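Local coordinates for DNA replication factor Cdt1 (Mus musculus, PDB 3A4C), which acts as a DNA replication licensing factor, working with CDC6 and the origin recognition complex to promote loading of the MCM complex onto DNA during G1 phase, at residues 69-74 with 80-85. Sequence-based numbering, arbitrary orientation.
Sequences DWLSLH and TYVKLD
Backbone hydrogen bonds join Ser72 with Lys83 and His74 with Tyr81, the two hydrogen-bonded pairs that set residues 71-74 antiparallel to 80-84. Both residues of each pair donate and accept; the straightest bond, Ser72 N to Lys83 O, is 3.0 Å long with 178° at the hydrogen. Beyond the last bridge, Asp85 N still donates a hydrogen bond to Trp70 O at 2.9 Å, carrying the pairing into the loop ends. One water then bridges the ends, donating to Asp69 O and, at 2.8 Å, to Asp85 OD2, while Asp85 OD1 accepts from Ala87 N. These strands form the beta hairpin, or wing, of a winged helix domain, here the C-terminal domain of Cdt1; strand 33-35 pairs along the other edge of 79-84. Apolar contacts gather on the face carrying the non-hydrogen-bonded pairs Leu71-Leu84 and Leu73-Val82, which packs on helices 3-27, 36-45 and 53-66. Leu71 CD1 presses against two methyls, Val82 CG1 at 3.3 Å and Leu84 CD2 at 3.4 Å, both tighter than normal van der Waals contact. Farther along, Leu73 CD2 lies alongside Val82 CG2 at 3.7 Å. With CG anti to its backbone N (chi1 179°), Trp70 turns one indole face to Leu84, whose CD2 makes a CH-pi contact over it, 3.7 Å from the five-membered ring centroid and 24° off the normal. Asp85 O meets the same ring at its edge, 3.6 Å from Trp70 CD1.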
# COMPACT_ATOMS: atom_id res chain seq x y z
N ASP A 69 -10.98 3.27 2.07
CA ASP A 69 -11.90 3.60 0.99
C ASP A 69 -11.25 3.45 -0.39
O ASP A 69 -11.94 3.41 -1.41
CB ASP A 69 -12.45 5.02 1.17
CG ASP A 69 -13.43 5.12 2.31
OD1 ASP A 69 -13.91 4.06 2.78
OD2 ASP A 69 -13.73 6.26 2.74
N TRP A 70 -9.93 3.38 -0.41
CA TRP A 70 -9.21 3.21 -1.66
C TRP A 70 -8.82 1.76 -1.86
O TRP A 70 -9.10 1.17 -2.90
CB TRP A 70 -7.94 4.07 -1.65
CG TRP A 70 -7.11 3.94 -2.89
CD1 TRP A 70 -7.54 3.99 -4.17
CD2 TRP A 70 -5.68 3.78 -2.94
NE1 TRP A 70 -6.48 3.85 -5.04
CE2 TRP A 70 -5.32 3.73 -4.30
CE3 TRP A 70 -4.68 3.67 -1.98
CZ2 TRP A 70 -4.00 3.57 -4.72
CZ3 TRP A 70 -3.36 3.52 -2.40
CH2 TRP A 70 -3.04 3.47 -3.75
N LEU A 71 -8.19 1.19 -0.85
CA LEU A 71 -7.57 -0.13 -0.95
C LEU A 71 -8.33 -1.16 -0.13
O LEU A 71 -8.39 -1.06 1.09
CB LEU A 71 -6.12 -0.05 -0.46
CG LEU A 71 -5.20 -1.25 -0.64
CD1 LEU A 71 -5.22 -1.73 -2.05
CD2 LEU A 71 -3.78 -0.85 -0.25
N SER A 72 -8.89 -2.15 -0.81
CA SER A 72 -9.68 -3.20 -0.17
C SER A 72 -8.96 -4.54 -0.30
O SER A 72 -8.31 -4.81 -1.31
CB SER A 72 -11.06 -3.27 -0.84
OG SER A 72 -12.06 -3.65 0.08
N LEU A 73 -9.06 -5.37 0.73
CA LEU A 73 -8.49 -6.72 0.71
C LEU A 73 -9.62 -7.72 0.91
O LEU A 73 -10.44 -7.54 1.80
CB LEU A 73 -7.49 -6.88 1.84
CG LEU A 73 -6.36 -5.86 1.86
CD1 LEU A 73 -5.59 -5.98 3.16
CD2 LEU A 73 -5.45 -6.12 0.68
N HIS A 74 -9.66 -8.76 0.09
CA HIS A 74 -10.73 -9.75 0.19
C HIS A 74 -10.17 -11.17 0.12
O HIS A 74 -9.58 -11.56 -0.87
CB HIS A 74 -11.77 -9.51 -0.91
CG HIS A 74 -12.94 -10.45 -0.89
ND1 HIS A 74 -13.68 -10.70 0.25
CD2 HIS A 74 -13.53 -11.17 -1.88
CE1 HIS A 74 -14.66 -11.55 -0.03
NE2 HIS A 74 -14.59 -11.85 -1.32
N THR A 80 -5.58 -13.69 -1.10
CA THR A 80 -6.15 -12.42 -0.68
C THR A 80 -6.10 -11.46 -1.86
O THR A 80 -5.04 -11.19 -2.40
CB THR A 80 -5.40 -11.84 0.52
OG1 THR A 80 -5.55 -12.73 1.63
CG2 THR A 80 -5.96 -10.45 0.88
N TYR A 81 -7.26 -10.99 -2.28
CA TYR A 81 -7.31 -10.13 -3.45
C TYR A 81 -7.22 -8.66 -3.06
O TYR A 81 -7.88 -8.22 -2.13
CB TYR A 81 -8.57 -10.39 -4.28
CG TYR A 81 -8.41 -11.62 -5.13
CD1 TYR A 81 -7.84 -11.53 -6.40
CD2 TYR A 81 -8.79 -12.87 -4.67
CE1 TYR A 81 -7.67 -12.66 -7.19
CE2 TYR A 81 -8.62 -14.01 -5.45
CZ TYR A 81 -8.06 -13.90 -6.71
OH TYR A 81 -7.90 -15.01 -7.49
N VAL A 82 -6.37 -7.93 -3.78
CA VAL A 82 -6.22 -6.49 -3.65
C VAL A 82 -6.99 -5.77 -4.75
O VAL A 82 -6.81 -6.05 -5.94
CB VAL A 82 -4.74 -6.08 -3.73
CG1 VAL A 82 -4.62 -4.57 -3.71
CG2 VAL A 82 -3.95 -6.71 -2.60
N LYS A 83 -7.84 -4.84 -4.35
CA LYS A 83 -8.66 -4.10 -5.29
C LYS A 83 -8.56 -2.62 -4.98
O LYS A 83 -8.60 -2.22 -3.82
CB LYS A 83 -10.11 -4.59 -5.18
CG LYS A 83 -11.05 -4.01 -6.23
CD LYS A 83 -12.17 -5.00 -6.58
CE LYS A 83 -13.09 -5.30 -5.40
NZ LYS A 83 -14.24 -6.19 -5.78
N LEU A 84 -8.40 -1.81 -6.02
CA LEU A 84 -8.37 -0.36 -5.84
C LEU A 84 -9.69 0.24 -6.30
O LEU A 84 -10.26 -0.18 -7.31
CB LEU A 84 -7.23 0.26 -6.65
CG LEU A 84 -5.81 -0.04 -6.19
CD1 LEU A 84 -4.80 0.73 -7.04
CD2 LEU A 84 -5.64 0.32 -4.74
N ASP A 85 -10.19 1.21 -5.55
CA ASP A 85 -11.31 2.00 -6.01
C ASP A 85 -10.77 3.07 -6.95
O ASP A 85 -10.22 4.07 -6.50
CB ASP A 85 -12.05 2.64 -4.84
CG ASP A 85 -13.34 3.33 -5.26
OD1 ASP A 85 -13.35 3.95 -6.35
OD2 ASP A 85 -14.33 3.26 -4.52
O HOH W 1 -14.12 2.05 -1.97